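PDB 4IIY: MccF from Escherichia coli, which confers self-immunity to microcin C7, probably as a carboxypeptidase-type hydrolase of the peptidase S66 family. Local coordinates for residues 88-91 and 96-99; 124-129 and 255-260. The protein carries 1 engineered substitution. One frame throughout, in Å; residues are numbered along the deposited sequence.

In the fold
From the N terminus, the chain runs through strands 45-49 and 76-79 before reaching interaction 1, a short-range contact in which the loop 88-91 folds onto the start of helix 94-105. That loop is closed before interaction 2 begins, so the two lie in series and neither nest nor cross. Interaction 2 spans much more sequence: residues 124-129, which follow strand 110-115 of the N-terminal sheet, meet 255-260, the approach to strand 266-270 of the C-terminal sheet. The contacts lie about 17 Å apart, centre to centre, yet Arg97 and Ala98 of interaction 1 pack on Leu125 and Phe128 of interaction 2. Both contacts also touch the second subunit.

Interaction 1 of 2, residues 88-91 and 96-99; sequences FYRS and ERAQ
The loop entering helix 94-105 is fastened to the helix's first turns, at the subunit interface, where Arg97 reaches back to Arg90 and Ser91. The two arginine side chains run nearly perpendicular to each other, with their guanidinium planes 46° apart. Arg90 NH1 comes 3.5 Å from Arg97 NH2, and Arg90 CB lies over one face of the Arg97 guanidinium. Both groups are donors, and a shared anion probably accounts for their closeness: Glu280 of the second subunit forms salt bridges through OE1 with Arg90 NH1 and through OE2 with Arg97 NH2. Asp87 makes a salt bridge to Arg90 NE, while Arg97 NE and NH1 reach the backbone carbonyls of Gly92, Ser51 and Asn121.

A bend at chi3 (-77°) turns the Arg97 guanidinium out of the line of its aliphatic chain. Ser91 OG sits against that chain, 3.2 Å from Arg97 CD, and hydrogen-bonds the Ser50 carbonyl; a small hydroxyl suits so close a fit. Arg90, extended from CG to NE, has its CG 3.9 Å above the centre of the Tyr89 ring. A leucine in place of Arg97 would probably leave Glu280 of the second subunit short of one cationic mate and several loop carbonyls without their donor. The two arginines thus belong to an intersubunit ionic cluster at the dimer interface, in which Glu321 of the second subunit also holds Arg90.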
# COMPACT_ATOMS: atom_id res chain seq x y z
N PHE B 88 10.63 -18.33 7.28
CA PHE B 88 11.09 -16.99 7.64
C PHE B 88 9.92 -16.07 8.00
O PHE B 88 9.41 -16.14 9.11
CB PHE B 88 12.05 -16.44 6.57
CG PHE B 88 13.22 -17.35 6.31
CD1 PHE B 88 14.32 -17.34 7.15
CD2 PHE B 88 13.18 -18.27 5.27
CE1 PHE B 88 15.38 -18.21 6.93
CE2 PHE B 88 14.23 -19.13 5.05
CZ PHE B 88 15.33 -19.10 5.88
N TYR B 89 9.47 -15.24 7.06
CA TYR B 89 8.45 -14.22 7.32
C TYR B 89 7.02 -14.72 7.11
O TYR B 89 6.07 -13.98 7.35
CB TYR B 89 8.69 -13.02 6.40
CG TYR B 89 8.49 -13.32 4.92
CD1 TYR B 89 7.29 -13.01 4.28
CD2 TYR B 89 9.50 -13.90 4.17
CE1 TYR B 89 7.11 -13.28 2.92
CE2 TYR B 89 9.33 -14.17 2.82
CZ TYR B 89 8.13 -13.85 2.19
OH TYR B 89 7.97 -14.11 0.85
N ARG B 90 6.88 -15.96 6.66
CA ARG B 90 5.56 -16.50 6.32
C ARG B 90 5.50 -17.97 6.75
O ARG B 90 6.51 -18.54 7.15
CB ARG B 90 5.30 -16.36 4.82
CG ARG B 90 6.34 -17.05 3.96
CD ARG B 90 6.17 -16.77 2.47
NE ARG B 90 7.07 -17.63 1.70
CZ ARG B 90 7.06 -17.73 0.38
NH1 ARG B 90 6.23 -17.00 -0.36
NH2 ARG B 90 7.89 -18.58 -0.22
N SER B 91 4.32 -18.57 6.66
CA SER B 91 4.12 -19.95 7.11
C SER B 91 4.54 -20.98 6.07
O SER B 91 4.75 -22.15 6.43
CB SER B 91 2.66 -20.16 7.42
OG SER B 91 1.91 -19.77 6.28
N GLU B 96 1.64 -23.63 -0.84
CA GLU B 96 1.42 -24.35 0.42
C GLU B 96 0.29 -23.69 1.22
O GLU B 96 -0.56 -24.38 1.80
CB GLU B 96 2.70 -24.38 1.26
CG GLU B 96 3.74 -25.39 0.79
CD GLU B 96 5.00 -25.38 1.65
OE1 GLU B 96 5.49 -24.29 2.03
OE2 GLU B 96 5.52 -26.47 1.97
N ARG B 97 0.29 -22.36 1.27
CA ARG B 97 -0.71 -21.64 2.04
C ARG B 97 -2.10 -21.78 1.42
O ARG B 97 -3.10 -21.95 2.12
CB ARG B 97 -0.30 -20.18 2.23
CG ARG B 97 0.84 -20.02 3.23
CD ARG B 97 1.30 -18.58 3.34
NE ARG B 97 2.13 -18.19 2.21
CZ ARG B 97 2.06 -17.01 1.59
NH1 ARG B 97 1.18 -16.09 1.96
NH2 ARG B 97 2.89 -16.76 0.58
N ALA B 98 -2.17 -21.74 0.09
CA ALA B 98 -3.46 -21.96 -0.57
C ALA B 98 -3.98 -23.37 -0.29
O ALA B 98 -5.16 -23.56 -0.02
CB ALA B 98 -3.35 -21.71 -2.06
N GLN B 99 -3.08 -24.35 -0.34
CA GLN B 99 -3.45 -25.73 -0.04
C GLN B 99 -3.97 -25.88 1.39
O GLN B 99 -4.95 -26.59 1.63
CB GLN B 99 -2.23 -26.65 -0.21
CG GLN B 99 -1.69 -26.78 -1.63
CD GLN B 99 -0.26 -27.32 -1.68
OE1 GLN B 99 0.24 -27.89 -0.70
NE2 GLN B 99 0.40 -27.14 -2.81

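Interaction 2 of 2, residues 124-129 and 255-260; sequences SLLPFL and SEWMPE
Leu126 packs over one face of the Trp257 indole, CB foremost, and this is the tight part of the contact. Leu126 CB stands 3.8 Å from the centroid of the five-membered ring and only 7° off its normal, a CH-pi contact straight over the face. The leucine and the indole run antiparallel alongside one another, which brings Leu126 CD1 to 3.9 Å from Trp257 CB and Leu126 CD2 to 4.0 Å from Trp257 CD1. A branched leucine thus spreads three carbons along the pyrrole side of the indole. Glu256 CG lies 3.4 Å above the other face of the Trp257 ring, displaced toward the rim.

The proline side chain is the looser part. Pro127 CA still comes within 3.9 Å of Trp257 CZ2, but Pro127 CG stays 4.4 Å from Trp257 CH2, and the proline is partly exposed, although Leu288 of the second subunit packs on both residues.

Trp257 is presented by a type I turn from Ser255 to Met258, reinforced by an ST turn: Trp257 N donates to Ser255 OG at 3.0 Å. With its CG anti to the carbonyl carbon (chi1 -71°), the indole is sent toward Leu126. Lys157 of helix 148-158 adds a cation-pi contact to the indole. Segment 124-129 is flanked by helix 94-105, through Leu125 and Phe128, and by helix 148-158, through Leu126 and Leu129; the contact joins this loop after strand 110-115 to the one before strand 266-270.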
# COMPACT_ATOMS: atom_id res chain seq x y z
N SER B 124 -1.50 -13.20 -2.04
CA SER B 124 -0.82 -14.13 -2.94
C SER B 124 -1.64 -15.38 -3.23
O SER B 124 -1.48 -16.00 -4.28
CB SER B 124 0.52 -14.58 -2.37
OG SER B 124 1.45 -13.53 -2.31
N LEU B 125 -2.47 -15.78 -2.28
CA LEU B 125 -3.19 -17.05 -2.37
C LEU B 125 -4.34 -17.03 -3.36
O LEU B 125 -4.80 -18.09 -3.78
CB LEU B 125 -3.78 -17.44 -1.01
CG LEU B 125 -2.88 -18.08 0.05
CD1 LEU B 125 -1.70 -17.19 0.41
CD2 LEU B 125 -3.72 -18.42 1.28
N LEU B 126 -4.82 -15.84 -3.71
CA LEU B 126 -6.10 -15.73 -4.39
C LEU B 126 -6.25 -16.49 -5.72
O LEU B 126 -7.31 -17.04 -5.96
CB LEU B 126 -6.52 -14.25 -4.51
CG LEU B 126 -6.88 -13.61 -3.16
CD1 LEU B 126 -7.02 -12.10 -3.31
CD2 LEU B 126 -8.15 -14.21 -2.58
N PRO B 127 -5.21 -16.54 -6.55
CA PRO B 127 -5.37 -17.32 -7.79
C PRO B 127 -5.52 -18.83 -7.56
O PRO B 127 -5.89 -19.54 -8.50
CB PRO B 127 -4.08 -17.04 -8.56
CG PRO B 127 -3.56 -15.75 -7.98
CD PRO B 127 -3.93 -15.82 -6.52
N PHE B 128 -5.25 -19.30 -6.35
CA PHE B 128 -5.08 -20.73 -6.08
C PHE B 128 -6.15 -21.32 -5.15
O PHE B 128 -6.13 -22.52 -4.86
CB PHE B 128 -3.69 -20.98 -5.49
CG PHE B 128 -2.58 -20.45 -6.34
CD1 PHE B 128 -2.25 -21.08 -7.53
CD2 PHE B 128 -1.90 -19.28 -5.99
CE1 PHE B 128 -1.24 -20.58 -8.35
CE2 PHE B 128 -0.89 -18.78 -6.79
CZ PHE B 128 -0.55 -19.43 -7.97
N LEU B 129 -7.08 -20.49 -4.69
CA LEU B 129 -8.15 -20.99 -3.83
C LEU B 129 -9.18 -21.75 -4.65
O LEU B 129 -9.43 -21.43 -5.81
CB LEU B 129 -8.85 -19.87 -3.06
CG LEU B 129 -7.97 -19.04 -2.13
CD1 LEU B 129 -8.86 -18.09 -1.33
CD2 LEU B 129 -7.19 -19.96 -1.20
N SER B 255 -8.20 -5.51 -9.24
CA SER B 255 -8.31 -6.89 -9.73
C SER B 255 -9.73 -7.43 -9.62
O SER B 255 -10.60 -6.81 -9.00
CB SER B 255 -7.37 -7.82 -8.95
OG SER B 255 -7.93 -8.22 -7.71
N GLU B 256 -9.94 -8.60 -10.21
CA GLU B 256 -11.22 -9.29 -10.16
C GLU B 256 -11.57 -9.73 -8.74
O GLU B 256 -12.71 -10.12 -8.47
CB GLU B 256 -11.22 -10.49 -11.12
CG GLU B 256 -10.28 -11.63 -10.71
CD GLU B 256 -9.90 -12.52 -11.89
OE1 GLU B 256 -10.42 -13.65 -11.98
OE2 GLU B 256 -9.08 -12.09 -12.72
N TRP B 257 -10.60 -9.66 -7.83
CA TRP B 257 -10.83 -10.04 -6.43
C TRP B 257 -11.25 -8.87 -5.53
O TRP B 257 -11.61 -9.08 -4.37
CB TRP B 257 -9.61 -10.75 -5.84
CG TRP B 257 -9.42 -12.12 -6.41
CD1 TRP B 257 -10.01 -13.27 -5.97
CD2 TRP B 257 -8.59 -12.49 -7.52
NE1 TRP B 257 -9.59 -14.33 -6.75
CE2 TRP B 257 -8.73 -13.88 -7.70
CE3 TRP B 257 -7.74 -11.77 -8.37
CZ2 TRP B 257 -8.05 -14.57 -8.71
CZ3 TRP B 257 -7.07 -12.45 -9.37
CH2 TRP B 257 -7.23 -13.84 -9.53
N MET B 258 -11.22 -7.65 -6.05
CA MET B 258 -11.72 -6.51 -5.30
C MET B 258 -13.21 -6.34 -5.58
O MET B 258 -13.60 -6.05 -6.71
CB MET B 258 -10.97 -5.23 -5.67
CG MET B 258 -11.53 -4.00 -4.99
SD MET B 258 -11.30 -4.03 -3.19
CE MET B 258 -12.53 -2.81 -2.71
N PRO B 259 -14.06 -6.51 -4.55
CA PRO B 259 -15.50 -6.31 -4.79
C PRO B 259 -15.78 -4.90 -5.29
O PRO B 259 -15.23 -3.93 -4.77
CB PRO B 259 -16.13 -6.50 -3.41
CG PRO B 259 -15.09 -7.15 -2.56
CD PRO B 259 -13.76 -6.82 -3.14
N GLU B 260 -16.64 -4.78 -6.29
CA GLU B 260 -17.05 -3.48 -6.80
C GLU B 260 -17.83 -2.73 -5.72
O GLU B 260 -18.77 -3.28 -5.15
CB GLU B 260 -17.92 -3.61 -8.05
CG GLU B 260 -18.36 -2.27 -8.63
CD GLU B 260 -19.44 -2.39 -9.69
OE1 GLU B 260 -20.22 -3.37 -9.66
OE2 GLU B 260 -19.52 -1.49 -10.55